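Local coordinates for protein Two-component system sensor histidine kinase (Bacteroides thetaiotaomicron, PDB 3OTT) that probably senses saccharides through this extracellular beta-propeller and beta-sandwich part and, as part of a putative histidine kinase, probably passes the signal on through histidine phosphorylation, at residues P181-S186 against G221-T226; N232-L237 against A247-G252; F442-H447 against Y457-N462; I359-G364 against R402-Y407. All coordinates share one frame; numbering follows the deposited sequence.

Interaction 1 of 4, residues P181-S186 against G221-T226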
loop_
_atom_site.group_PDB
_atom_site.type_symbol
_atom_site.label_atom_id
_atom_site.label_comp_id
_atom_site.label_asym_id
_atom_site.label_seq_id
_atom_site.Cartn_x
_atom_site.Cartn_y
_atom_site.Cartn_z
ATOM N N PRO B 181 -22.046 -12.549 25.355
ATOM C CA PRO B 181 -23.375 -12.323 25.908
ATOM C C PRO B 181 -23.837 -10.919 25.610
ATOM O O PRO B 181 -23.032 -10.006 25.658
ATOM C CB PRO B 181 -23.159 -12.479 27.448
ATOM C CG PRO B 181 -21.819 -13.244 27.605
ATOM C CD PRO B 181 -21.017 -12.712 26.410
ATOM N N LEU B 182 -25.120 -10.739 25.333
ATOM C CA LEU B 182 -25.603 -9.438 24.902
ATOM C C LEU B 182 -26.604 -8.951 25.928
ATOM O O LEU B 182 -27.576 -9.627 26.239
ATOM C CB LEU B 182 -26.202 -9.501 23.488
ATOM C CG LEU B 182 -25.256 -9.914 22.335
ATOM C CD1 LEU B 182 -26.055 -10.363 21.120
ATOM C CD2 LEU B 182 -24.299 -8.832 21.868
ATOM N N PRO B 183 -26.345 -7.791 26.493
ATOM C CA PRO B 183 -27.116 -7.306 27.671
ATOM C C PRO B 183 -28.474 -6.744 27.243
ATOM O O PRO B 183 -28.577 -5.827 26.419
ATOM C CB PRO B 183 -26.205 -6.196 28.271
ATOM C CG PRO B 183 -25.423 -5.663 27.081
ATOM C CD PRO B 183 -25.149 -6.974 26.240
ATOM N N VAL B 184 -29.518 -7.317 27.800
ATOM C CA VAL B 184 -30.865 -7.030 27.360
ATOM C C VAL B 184 -31.725 -6.796 28.617
ATOM O O VAL B 184 -31.342 -7.237 29.705
ATOM C CB VAL B 184 -31.405 -8.227 26.478
ATOM C CG1 VAL B 184 -32.902 -8.202 26.410
ATOM C CG2 VAL B 184 -30.790 -8.190 25.072
ATOM N N HIS B 185 -32.862 -6.119 28.445
ATOM C CA HIS B 185 -33.841 -5.937 29.525
ATOM C C HIS B 185 -34.551 -7.201 30.113
ATOM O O HIS B 185 -34.806 -7.226 31.304
ATOM C CB HIS B 185 -34.854 -4.817 29.216
ATOM C CG HIS B 185 -35.576 -4.318 30.444
ATOM N ND1 HIS B 185 -36.949 -4.321 30.561
ATOM C CD2 HIS B 185 -35.102 -3.884 31.639
ATOM C CE1 HIS B 185 -37.287 -3.868 31.755
ATOM N NE2 HIS B 185 -36.184 -3.602 32.428
ATOM N N SER B 186 -34.872 -8.230 29.324
ATOM C CA SER B 186 -35.293 -9.554 29.903
ATOM C C SER B 186 -35.309 -10.699 28.877
ATOM O O SER B 186 -34.551 -10.691 27.913
ATOM C CB SER B 186 -36.666 -9.452 30.586
ATOM O OG SER B 186 -37.721 -9.660 29.650
ATOM N N GLY B 221 -13.672 -5.583 25.574
ATOM C CA GLY B 221 -14.855 -6.391 25.871
ATOM C C GLY B 221 -16.110 -5.608 26.267
ATOM O O GLY B 221 -17.105 -6.212 26.686
ATOM N N GLN B 222 -16.077 -4.273 26.249
ATOM C CA GLN B 222 -17.326 -3.522 26.515
ATOM C C GLN B 222 -18.397 -3.793 25.434
ATOM O O GLN B 222 -18.065 -4.016 24.291
ATOM C CB GLN B 222 -17.057 -2.040 26.637
ATOM C CG GLN B 222 -16.162 -1.731 27.821
ATOM C CD GLN B 222 -15.592 -0.337 27.761
ATOM O OE1 GLN B 222 -14.578 -0.103 27.079
ATOM N NE2 GLN B 222 -16.247 0.624 28.456
ATOM N N ILE B 223 -19.662 -3.787 25.844
ATOM C CA ILE B 223 -20.824 -4.050 25.017
ATOM C C ILE B 223 -21.867 -2.963 25.359
ATOM O O ILE B 223 -22.292 -2.799 26.503
ATOM C CB ILE B 223 -21.429 -5.454 25.224
ATOM C CG1 ILE B 223 -20.412 -6.542 24.809
ATOM C CG2 ILE B 223 -22.602 -5.669 24.200
ATOM C CD1 ILE B 223 -20.674 -7.983 25.466
ATOM N N LYS B 224 -22.256 -2.214 24.355
ATOM C CA LYS B 224 -23.091 -1.052 24.540
ATOM C C LYS B 224 -24.426 -1.320 23.843
ATOM O O LYS B 224 -24.464 -1.819 22.725
ATOM C CB LYS B 224 -22.394 0.136 23.920
ATOM C CG LYS B 224 -22.937 1.453 24.338
ATOM C CD LYS B 224 -22.221 2.610 23.607
ATOM C CE LYS B 224 -23.245 3.720 23.321
ATOM N NZ LYS B 224 -22.760 4.764 22.373
ATOM N N GLN B 225 -25.510 -1.030 24.548
ATOM C CA GLN B 225 -26.860 -1.065 23.993
ATOM C C GLN B 225 -27.091 0.295 23.380
ATOM O O GLN B 225 -27.591 1.209 24.053
ATOM C CB GLN B 225 -27.864 -1.284 25.107
ATOM C CG GLN B 225 -28.779 -2.421 24.947
ATOM C CD GLN B 225 -29.781 -2.439 26.093
ATOM O OE1 GLN B 225 -30.631 -1.525 26.218
ATOM N NE2 GLN B 225 -29.646 -3.438 26.982
ATOM N N THR B 226 -26.696 0.441 22.123
ATOM C CA THR B 226 -26.783 1.711 21.431
ATOM C C THR B 226 -28.211 2.171 21.079
ATOM O O THR B 226 -28.482 3.364 21.117
ATOM C CB THR B 226 -25.954 1.682 20.139
ATOM O OG1 THR B 226 -24.646 1.150 20.428
ATOM C CG2 THR B 226 -25.865 3.086 19.524
#
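P183 and I223 cross obliquely, the flank of the proline ring lying against the gamma branch of the isoleucine: P183 CD is 3.5 Å from I223 CG2, with P183 CG a little farther out. At I223 the CG2 methyl stands opposite the backbone N, which turns this branch to the proline, while the longer arm points its CD1 at the P181 carbonyl, I223 CD1 lying 3.1 Å from P181 O, a close C-to-O approach. L182 adds a looser apolar touch, its CD2 4.3 Å from I223 CG2. Two residues on, Q225 stretches out in an extended chain and gives the contact its one hydrogen bond, from Q225 NE2 to P183 O at 2.7 Å. The amide N sits above the carbonyl plane, 47° out of it, and the N-H is moderately bent at 148°. The loop 181-186 leaves strand 176-180, the outer strand of one propeller blade, and folds against strand 222-229, the outer strand of the next. H185 N is hydrogen-bonded to Y212 OH, and the Y212 side chain also packs against Q225. At this partly exposed surface the join is mostly apolar; P183 can give no backbone N-H, and the one hydrogen bond across runs from a side-chain amide to its carbonyl.

Interaction 2 of 4, residues N232-L237 against A247-G252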
loop_
_atom_site.group_PDB
_atom_site.type_symbol
_atom_site.label_atom_id
_atom_site.label_comp_id
_atom_site.label_asym_id
_atom_site.label_seq_id
_atom_site.Cartn_x
_atom_site.Cartn_y
_atom_site.Cartn_z
ATOM N N ASN B 232 -39.201 -3.925 16.504
ATOM C CA ASN B 232 -38.493 -3.692 15.237
ATOM C C ASN B 232 -37.281 -4.620 15.251
ATOM O O ASN B 232 -36.838 -5.023 16.309
ATOM C CB ASN B 232 -38.106 -2.217 15.107
ATOM C CG ASN B 232 -37.988 -1.727 13.626
ATOM O OD1 ASN B 232 -38.050 -2.524 12.643
ATOM N ND2 ASN B 232 -37.805 -0.398 13.469
ATOM N N SER B 233 -36.804 -5.072 14.117
ATOM C CA SER B 233 -35.566 -5.837 14.123
ATOM C C SER B 233 -34.617 -5.217 13.126
ATOM O O SER B 233 -35.036 -4.658 12.114
ATOM C CB SER B 233 -35.798 -7.291 13.755
ATOM O OG SER B 233 -36.590 -7.326 12.599
ATOM N N ILE B 234 -33.336 -5.279 13.444
ATOM C CA ILE B 234 -32.341 -4.821 12.549
ATOM C C ILE B 234 -31.998 -5.956 11.608
ATOM O O ILE B 234 -31.566 -7.025 12.056
ATOM C CB ILE B 234 -31.100 -4.413 13.284
ATOM C CG1 ILE B 234 -31.421 -3.323 14.303
ATOM C CG2 ILE B 234 -30.017 -3.905 12.287
ATOM C CD1 ILE B 234 -31.467 -2.026 13.742
ATOM N N LYS B 235 -32.180 -5.727 10.311
ATOM C CA LYS B 235 -31.932 -6.752 9.276
ATOM C C LYS B 235 -30.626 -6.560 8.515
ATOM O O LYS B 235 -30.087 -7.502 7.931
ATOM C CB LYS B 235 -33.076 -6.748 8.261
ATOM C CG LYS B 235 -34.430 -6.786 8.902
ATOM C CD LYS B 235 -35.516 -7.287 7.950
ATOM C CE LYS B 235 -36.704 -7.937 8.711
ATOM N NZ LYS B 235 -36.320 -8.936 9.824
ATOM N N SER B 236 -30.126 -5.338 8.459
ATOM C CA SER B 236 -28.942 -5.094 7.636
ATOM C C SER B 236 -28.204 -3.869 8.119
ATOM O O SER B 236 -28.799 -2.990 8.705
ATOM C CB SER B 236 -29.380 -4.874 6.173
ATOM O OG SER B 236 -30.483 -3.943 6.143
ATOM N N LEU B 237 -26.915 -3.783 7.829
ATOM C CA LEU B 237 -26.069 -2.707 8.401
ATOM C C LEU B 237 -25.055 -2.405 7.328
ATOM O O LEU B 237 -24.597 -3.331 6.674
ATOM C CB LEU B 237 -25.334 -3.168 9.669
ATOM C CG LEU B 237 -26.148 -3.633 10.904
ATOM C CD1 LEU B 237 -25.358 -4.448 11.980
ATOM C CD2 LEU B 237 -26.837 -2.404 11.617
ATOM N N ALA B 247 -28.808 1.562 9.403
ATOM C CA ALA B 247 -29.418 0.342 9.916
ATOM C C ALA B 247 -30.720 0.091 9.179
ATOM O O ALA B 247 -31.600 0.962 9.174
ATOM C CB ALA B 247 -29.658 0.453 11.443
ATOM N N GLY B 248 -30.848 -1.072 8.551
ATOM C CA GLY B 248 -32.078 -1.407 7.816
ATOM C C GLY B 248 -32.979 -2.265 8.664
ATOM O O GLY B 248 -32.555 -3.266 9.245
ATOM N N THR B 249 -34.241 -1.853 8.784
ATOM C CA THR B 249 -35.150 -2.530 9.681
ATOM C C THR B 249 -36.334 -3.029 8.882
ATOM O O THR B 249 -36.375 -2.885 7.683
ATOM C CB THR B 249 -35.600 -1.589 10.865
ATOM O OG1 THR B 249 -36.550 -0.623 10.394
ATOM C CG2 THR B 249 -34.392 -0.832 11.485
ATOM N N ASP B 250 -37.327 -3.560 9.565
ATOM C CA ASP B 250 -38.609 -3.697 8.954
ATOM C C ASP B 250 -39.482 -2.478 9.091
ATOM O O ASP B 250 -40.643 -2.535 8.692
ATOM C CB ASP B 250 -39.377 -4.932 9.420
ATOM C CG ASP B 250 -39.154 -5.229 10.817
ATOM O OD1 ASP B 250 -39.637 -4.472 11.681
ATOM O OD2 ASP B 250 -38.495 -6.260 11.051
ATOM N N ASN B 251 -38.955 -1.369 9.592
ATOM C CA ASN B 251 -39.772 -0.131 9.569
ATOM C C ASN B 251 -38.894 1.015 9.146
ATOM O O ASN B 251 -38.827 2.076 9.816
ATOM C CB ASN B 251 -40.509 0.109 10.900
ATOM C CG ASN B 251 -41.482 1.349 10.862
ATOM O OD1 ASN B 251 -42.222 1.575 9.888
ATOM N ND2 ASN B 251 -41.471 2.156 11.963
ATOM N N GLY B 252 -38.157 0.758 8.053
ATOM C CA GLY B 252 -37.385 1.780 7.373
ATOM C C GLY B 252 -35.938 1.804 7.803
ATOM O O GLY B 252 -35.435 0.882 8.422
#
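T249 holds OG1 between its backbone N and carbonyl carbon (chi1 75°), which leaves CG2 to meet I234 CD1 at 3.9 Å. N232 swings CG opposite its own N (chi1 -153°), and its amide crosses the threonine at about a right angle, with N232 OD1 3.2 Å from T249 CB. S233 OG donates to D250 OD2 at 2.7 Å, on the syn side of the carboxylate. K235, bent at its last torsion, lays CE beside the same oxygen, and its ammonium forms a long salt bridge there. The segments lie on the hairpin of strands 232-239 and 245-249, the first two of a four-stranded propeller blade, and the turn that follows. Here K235 and S236 both face G248 in a classic beta bulge: G248 O takes K235 N at 2.7 Å and S236 N at 3.3 Å, while G248 N returns a nearly straight bond to S236 O. S236 OG lies 3.4 Å from G248 CA, where any side chain would collide, and bonds to I281 O. T249 OG1 accepts from N251 N in an ST turn and donates to G252 O; a valine in its place would probably leave N251 N without this acceptor and the turn less firmly held. A247 CB touches both I234 CD1 and L237 CD2, on the same face of the sheet.

Interaction 3 of 4, residues F442-H447 against Y457-N462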
loop_
_atom_site.group_PDB
_atom_site.type_symbol
_atom_site.label_atom_id
_atom_site.label_comp_id
_atom_site.label_asym_id
_atom_site.label_seq_id
_atom_site.Cartn_x
_atom_site.Cartn_y
_atom_site.Cartn_z
ATOM N N PHE B 442 19.559 34.921 -8.724
ATOM C CA PHE B 442 20.616 34.667 -9.709
ATOM C C PHE B 442 19.995 34.754 -11.105
ATOM O O PHE B 442 18.855 34.262 -11.336
ATOM C CB PHE B 442 21.186 33.242 -9.533
ATOM C CG PHE B 442 21.829 33.014 -8.195
ATOM C CD1 PHE B 442 21.071 32.701 -7.053
ATOM C CD2 PHE B 442 23.205 33.094 -8.067
ATOM C CE1 PHE B 442 21.716 32.484 -5.778
ATOM C CE2 PHE B 442 23.838 32.917 -6.797
ATOM C CZ PHE B 442 23.090 32.601 -5.680
ATOM N N VAL B 443 20.736 35.372 -12.024
ATOM C CA VAL B 443 20.349 35.452 -13.416
ATOM C C VAL B 443 21.438 34.757 -14.210
ATOM O O VAL B 443 22.601 35.186 -14.138
ATOM C CB VAL B 443 20.205 36.882 -13.872
ATOM C CG1 VAL B 443 19.795 36.913 -15.331
ATOM C CG2 VAL B 443 19.195 37.661 -12.960
ATOM N N VAL B 444 21.077 33.659 -14.885
ATOM C CA VAL B 444 22.024 32.742 -15.515
ATOM C C VAL B 444 21.714 32.534 -17.005
ATOM O O VAL B 444 20.541 32.407 -17.419
ATOM C CB VAL B 444 21.943 31.360 -14.828
ATOM C CG1 VAL B 444 22.584 30.254 -15.668
ATOM C CG2 VAL B 444 22.590 31.382 -13.400
ATOM N N ASP B 445 22.751 32.500 -17.816
ATOM C CA ASP B 445 22.578 32.216 -19.218
ATOM C C ASP B 445 22.136 30.744 -19.426
ATOM O O ASP B 445 22.893 29.823 -19.160
ATOM C CB ASP B 445 23.851 32.544 -19.988
ATOM C CG ASP B 445 23.674 32.357 -21.528
ATOM O OD1 ASP B 445 23.367 31.227 -21.981
ATOM O OD2 ASP B 445 23.850 33.339 -22.277
ATOM N N LYS B 446 20.906 30.539 -19.868
ATOM C CA LYS B 446 20.324 29.189 -19.918
ATOM C C LYS B 446 21.163 28.173 -20.751
ATOM O O LYS B 446 21.556 27.105 -20.240
ATOM C CB LYS B 446 18.890 29.253 -20.424
ATOM C CG LYS B 446 18.088 27.992 -20.152
ATOM C CD LYS B 446 16.730 28.110 -20.692
ATOM C CE LYS B 446 16.705 27.730 -22.225
ATOM N NZ LYS B 446 15.308 27.350 -22.573
ATOM N N HIS B 447 21.489 28.528 -21.994
ATOM C CA HIS B 447 22.286 27.596 -22.844
ATOM C C HIS B 447 23.675 27.301 -22.325
ATOM O O HIS B 447 24.103 26.158 -22.365
ATOM C CB HIS B 447 22.284 27.974 -24.329
ATOM C CG HIS B 447 20.924 27.806 -24.951
ATOM N ND1 HIS B 447 20.468 28.569 -26.008
ATOM C CD2 HIS B 447 19.901 26.974 -24.622
ATOM C CE1 HIS B 447 19.231 28.200 -26.315
ATOM N NE2 HIS B 447 18.863 27.236 -25.483
ATOM N N TYR B 457 28.585 26.201 -11.699
ATOM C CA TYR B 457 28.406 27.281 -12.656
ATOM C C TYR B 457 28.479 28.691 -12.022
ATOM O O TYR B 457 27.798 28.962 -11.012
ATOM C CB TYR B 457 27.073 27.121 -13.357
ATOM C CG TYR B 457 26.988 28.024 -14.544
ATOM C CD1 TYR B 457 27.651 27.676 -15.741
ATOM C CD2 TYR B 457 26.315 29.250 -14.485
ATOM C CE1 TYR B 457 27.604 28.492 -16.823
ATOM C CE2 TYR B 457 26.281 30.083 -15.587
ATOM C CZ TYR B 457 26.926 29.681 -16.757
ATOM O OH TYR B 457 26.949 30.476 -17.889
ATOM N N ILE B 458 29.252 29.595 -12.624
ATOM C CA ILE B 458 29.265 30.969 -12.135
ATOM C C ILE B 458 28.248 31.897 -12.854
ATOM O O ILE B 458 28.348 32.153 -14.067
ATOM C CB ILE B 458 30.672 31.631 -12.184
ATOM C CG1 ILE B 458 31.803 30.668 -11.750
ATOM C CG2 ILE B 458 30.651 32.968 -11.432
ATOM C CD1 ILE B 458 31.923 30.343 -10.246
ATOM N N ALA B 459 27.303 32.410 -12.083
ATOM C CA ALA B 459 26.162 33.150 -12.589
ATOM C C ALA B 459 26.616 34.449 -13.157
ATOM O O ALA B 459 27.416 35.112 -12.539
ATOM C CB ALA B 459 25.185 33.452 -11.465
ATOM N N GLU B 460 26.031 34.856 -14.277
ATOM C CA GLU B 460 26.359 36.148 -14.885
ATOM C C GLU B 460 26.015 37.317 -13.921
ATOM O O GLU B 460 26.736 38.299 -13.847
ATOM C CB GLU B 460 25.615 36.316 -16.237
ATOM C CG GLU B 460 26.244 35.538 -17.453
ATOM C CD GLU B 460 26.067 34.001 -17.428
ATOM O OE1 GLU B 460 25.313 33.426 -16.629
ATOM O OE2 GLU B 460 26.719 33.316 -18.222
ATOM N N GLN B 461 24.896 37.203 -13.206
ATOM C CA GLN B 461 24.405 38.305 -12.377
ATOM C C GLN B 461 23.841 37.746 -11.114
ATOM O O GLN B 461 23.304 36.614 -11.093
ATOM C CB GLN B 461 23.285 39.121 -13.078
ATOM C CG GLN B 461 23.694 39.869 -14.385
ATOM C CD GLN B 461 22.550 40.765 -15.012
ATOM O OE1 GLN B 461 21.371 40.417 -14.977
ATOM N NE2 GLN B 461 22.929 41.908 -15.572
ATOM N N ASN B 462 23.852 38.578 -10.075
ATOM C CA ASN B 462 23.209 38.209 -8.786
ATOM C C ASN B 462 22.599 39.464 -8.242
ATOM O O ASN B 462 23.148 40.544 -8.385
ATOM C CB ASN B 462 24.230 37.500 -7.842
ATOM C CG ASN B 462 23.696 37.277 -6.382
ATOM O OD1 ASN B 462 24.158 37.958 -5.428
ATOM N ND2 ASN B 462 22.755 36.324 -6.203
#
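The F442 ring carries the amide of N462 on one face, with N462 ND2 3.6 Å above the plane and over the ring centre, while A459 CB lies at the edge, 3.9 Å from F442 CD2. F442 and N462 run side by side in the same direction, their ring and amide planes 45° apart; N462 ND2 is held there by a hydrogen bond to G439 O. The Y457 ring has E460 OE1 at its edge, in plane, and meets V444 obliquely, V444 CG1 coming to 3.7 Å from Y457 CE2; the valine's other methyl rests on A459 CB. With an alanine at F442, the N462 amide and A459 CB would probably lose the ring they lie against, opening a gap beside I409 and Y416. Backbone bonds join V443 and Q461 in both directions, an antiparallel hydrogen-bonded pair, with F442 and N462 next to it as a non-hydrogen-bonded pair. Beyond them strand 457-463 breaks, and E460 folds back, bent at chi2 (72°), to accept D445 N at E460 OE1, 3.0 Å away and nearly straight, from above the carboxylate plane. Y457 OH donates at 2.9 Å to the syn lone pair of E460 OE2. D445, at the N-cap of helix 446-451, turns its own carboxylate to K448 N. Strands 441-445 and 457-463 are the last two of a blade, and 457-463 also pairs with strand 403-410 of the preceding blade. One glutamate carboxylate takes over where main-chain pairing stops, and its two bonds probably steady the negative charge near that of D445.

Interaction 4 of 4, residues I359-G364 against R402-Y407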
loop_
_atom_site.group_PDB
_atom_site.type_symbol
_atom_site.label_atom_id
_atom_site.label_comp_id
_atom_site.label_asym_id
_atom_site.label_seq_id
_atom_site.Cartn_x
_atom_site.Cartn_y
_atom_site.Cartn_z
ATOM N N ILE B 359 5.635 7.739 -12.247
ATOM C CA ILE B 359 7.020 7.637 -11.812
ATOM C C ILE B 359 7.239 8.618 -10.653
ATOM O O ILE B 359 6.865 9.792 -10.740
ATOM C CB ILE B 359 7.970 7.953 -12.961
ATOM C CG1 ILE B 359 7.755 6.948 -14.087
ATOM C CG2 ILE B 359 9.426 7.923 -12.515
ATOM C CD1 ILE B 359 8.448 7.395 -15.361
ATOM N N TRP B 360 7.875 8.147 -9.586
ATOM C CA TRP B 360 7.962 8.932 -8.392
ATOM C C TRP B 360 9.437 9.149 -8.098
ATOM O O TRP B 360 10.129 8.179 -7.710
ATOM C CB TRP B 360 7.297 8.209 -7.223
ATOM C CG TRP B 360 7.076 9.093 -6.007
ATOM C CD1 TRP B 360 7.762 10.230 -5.663
ATOM C CD2 TRP B 360 6.081 8.893 -4.996
ATOM N NE1 TRP B 360 7.243 10.754 -4.503
ATOM C CE2 TRP B 360 6.200 9.956 -4.082
ATOM C CE3 TRP B 360 5.078 7.905 -4.791
ATOM C CZ2 TRP B 360 5.376 10.067 -2.964
ATOM C CZ3 TRP B 360 4.256 8.007 -3.680
ATOM C CH2 TRP B 360 4.403 9.087 -2.776
ATOM N N TYR B 361 9.887 10.403 -8.310
ATOM C CA TYR B 361 11.287 10.816 -8.145
ATOM C C TYR B 361 11.518 11.246 -6.705
ATOM O O TYR B 361 10.767 12.112 -6.161
ATOM C CB TYR B 361 11.639 11.981 -9.061
ATOM C CG TYR B 361 11.636 11.593 -10.497
ATOM C CD1 TYR B 361 10.436 11.643 -11.263
ATOM C CD2 TYR B 361 12.805 11.136 -11.121
ATOM C CE1 TYR B 361 10.410 11.224 -12.618
ATOM C CE2 TYR B 361 12.790 10.728 -12.506
ATOM C CZ TYR B 361 11.566 10.773 -13.219
ATOM O OH TYR B 361 11.494 10.378 -14.524
ATOM N N ARG B 362 12.477 10.592 -6.050
ATOM C CA ARG B 362 12.852 11.064 -4.716
ATOM C C ARG B 362 14.225 10.726 -4.324
ATOM O O ARG B 362 14.875 9.891 -4.985
ATOM C CB ARG B 362 11.907 10.633 -3.623
ATOM C CG ARG B 362 11.845 9.255 -3.417
ATOM C CD ARG B 362 10.492 8.835 -3.912
ATOM N NE ARG B 362 9.533 8.488 -2.867
ATOM C CZ ARG B 362 8.949 7.289 -2.836
ATOM N NH1 ARG B 362 9.268 6.391 -3.773
ATOM N NH2 ARG B 362 8.061 6.981 -1.903
ATOM N N MET B 363 14.664 11.393 -3.269
ATOM C CA MET B 363 15.956 11.151 -2.745
ATOM C C MET B 363 15.963 9.757 -2.164
ATOM O O MET B 363 15.106 9.398 -1.365
ATOM C CB MET B 363 16.336 12.238 -1.712
ATOM C CG MET B 363 17.410 11.835 -0.715
ATOM S SD MET B 363 19.088 11.943 -1.351
ATOM C CE MET B 363 19.374 10.398 -2.209
ATOM N N GLY B 364 16.947 8.974 -2.585
ATOM C CA GLY B 364 17.205 7.658 -2.049
ATOM C C GLY B 364 16.755 6.580 -3.024
ATOM O O GLY B 364 17.164 5.408 -2.854
ATOM N N ARG B 402 14.566 10.013 -18.802
ATOM C CA ARG B 402 13.613 9.972 -17.703
ATOM C C ARG B 402 14.328 10.258 -16.385
ATOM O O ARG B 402 13.973 9.737 -15.366
ATOM C CB ARG B 402 12.819 8.654 -17.721
ATOM C CG ARG B 402 11.778 8.582 -18.901
ATOM C CD ARG B 402 11.026 7.224 -19.070
ATOM N NE ARG B 402 11.953 6.082 -19.151
ATOM C CZ ARG B 402 11.952 5.012 -18.343
ATOM N NH1 ARG B 402 11.031 4.864 -17.392
ATOM N NH2 ARG B 402 12.863 4.053 -18.507
ATOM N N GLN B 403 15.372 11.079 -16.464
ATOM C CA GLN B 403 16.201 11.423 -15.325
ATOM C C GLN B 403 16.351 12.950 -15.253
ATOM O O GLN B 403 16.332 13.649 -16.312
ATOM C CB GLN B 403 17.586 10.734 -15.373
ATOM C CG GLN B 403 17.595 9.183 -15.327
ATOM C CD GLN B 403 17.007 8.591 -14.031
ATOM O OE1 GLN B 403 17.091 9.185 -12.949
ATOM N NE2 GLN B 403 16.406 7.443 -14.141
ATOM N N PHE B 404 16.452 13.464 -14.023
ATOM C CA PHE B 404 16.868 14.875 -13.792
ATOM C C PHE B 404 18.364 15.092 -13.864
ATOM O O PHE B 404 19.141 14.201 -13.536
ATOM C CB PHE B 404 16.309 15.424 -12.460
ATOM C CG PHE B 404 14.834 15.652 -12.536
ATOM C CD1 PHE B 404 14.324 16.852 -13.082
ATOM C CD2 PHE B 404 13.967 14.646 -12.219
ATOM C CE1 PHE B 404 12.985 17.022 -13.220
ATOM C CE2 PHE B 404 12.609 14.813 -12.369
ATOM C CZ PHE B 404 12.116 15.981 -12.864
ATOM N N ILE B 405 18.748 16.277 -14.332
ATOM C CA ILE B 405 20.143 16.719 -14.381
ATOM C C ILE B 405 20.232 17.842 -13.358
ATOM O O ILE B 405 19.466 18.807 -13.430
ATOM C CB ILE B 405 20.535 17.299 -15.774
ATOM C CG1 ILE B 405 20.713 16.199 -16.798
ATOM C CG2 ILE B 405 21.853 18.117 -15.701
ATOM C CD1 ILE B 405 19.528 15.940 -17.603
ATOM N N HIS B 406 21.182 17.718 -12.436
ATOM C CA HIS B 406 21.337 18.606 -11.324
ATOM C C HIS B 406 22.408 19.632 -11.681
ATOM O O HIS B 406 23.371 19.296 -12.406
ATOM C CB HIS B 406 21.795 17.770 -10.130
ATOM C CG HIS B 406 22.068 18.575 -8.892
ATOM N ND1 HIS B 406 23.338 18.945 -8.515
ATOM C CD2 HIS B 406 21.236 19.078 -7.949
ATOM C CE1 HIS B 406 23.283 19.636 -7.382
ATOM N NE2 HIS B 406 22.021 19.719 -7.013
ATOM N N TYR B 407 22.220 20.856 -11.189
ATOM C CA TYR B 407 23.167 21.959 -11.356
ATOM C C TYR B 407 23.493 22.678 -10.040
ATOM O O TYR B 407 22.598 22.980 -9.232
ATOM C CB TYR B 407 22.611 23.036 -12.341
ATOM C CG TYR B 407 22.197 22.519 -13.687
ATOM C CD1 TYR B 407 23.137 22.353 -14.719
ATOM C CD2 TYR B 407 20.872 22.171 -13.938
ATOM C CE1 TYR B 407 22.776 21.867 -15.952
ATOM C CE2 TYR B 407 20.482 21.702 -15.194
ATOM C CZ TYR B 407 21.443 21.559 -16.201
ATOM O OH TYR B 407 21.055 21.052 -17.429
#
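Y361 is gripped from two directions by the segment 402-407. Its hydroxyl donates to the backbone carbonyl of R402, with Y361 OH to R402 O at 2.7 Å; the hydroxyl lies above the carbonyl plane, 54° out of it. Over one face of the tyrosine ring comes the edge of F404, with F404 CE2 3.8 Å from Y361 CG. This is a T-shaped stack: the centroids are 5.1 Å apart and the planes stand at 86°. R402 O also lies at the edge of the tyrosine ring, 3.2 Å from Y361 CE2. Nearby, I359 CD1 meets the edge of the R402 guanidinium, 4.1 Å from R402 NH1, the two side chains crossing at about a right angle; R402 is bent at chi3 (-53°), which turns the group toward the isoleucine. In the second shell Y397 bonds to Y361 OH through its own hydroxyl and meets the ring of F404, while Y368 stacks edge-to-face with Y361. Behind them, L345 of strand 344-348 touches F404, and a G1 beta bulge, with R402 and Q403 both facing D398, lies at the start of the strand. Strands 359-361 and 403-410 are the fourth strands of successive blades, and the Y361-F404 stack joins them, a sheet-to-sheet packing of blades that belongs to the beta-propeller fold.

The four contacts fall into two groups far apart in the fold; interaction 3 lies on the opposite side of the chain's centre from interactions 1 and 2. Interactions 1 and 2 follow each other along the chain: strand 222-229 of interaction 1 leads into strand 232-239 of interaction 2, with centres 18 Å and nearest atoms about 9 Å apart. Interactions 3 and 4 are neighbours in space, their centres 23 Å and nearest atoms about 6 Å apart, because strands 403-410 and 457-463 lie side by side in one mixed sheet. Between the groups the distances are large, centres 75 Å apart for interactions 1 and 3 and 55 Å for 2 and 4. None of the four includes a residue of the hexatantalum dodecabromide pocket.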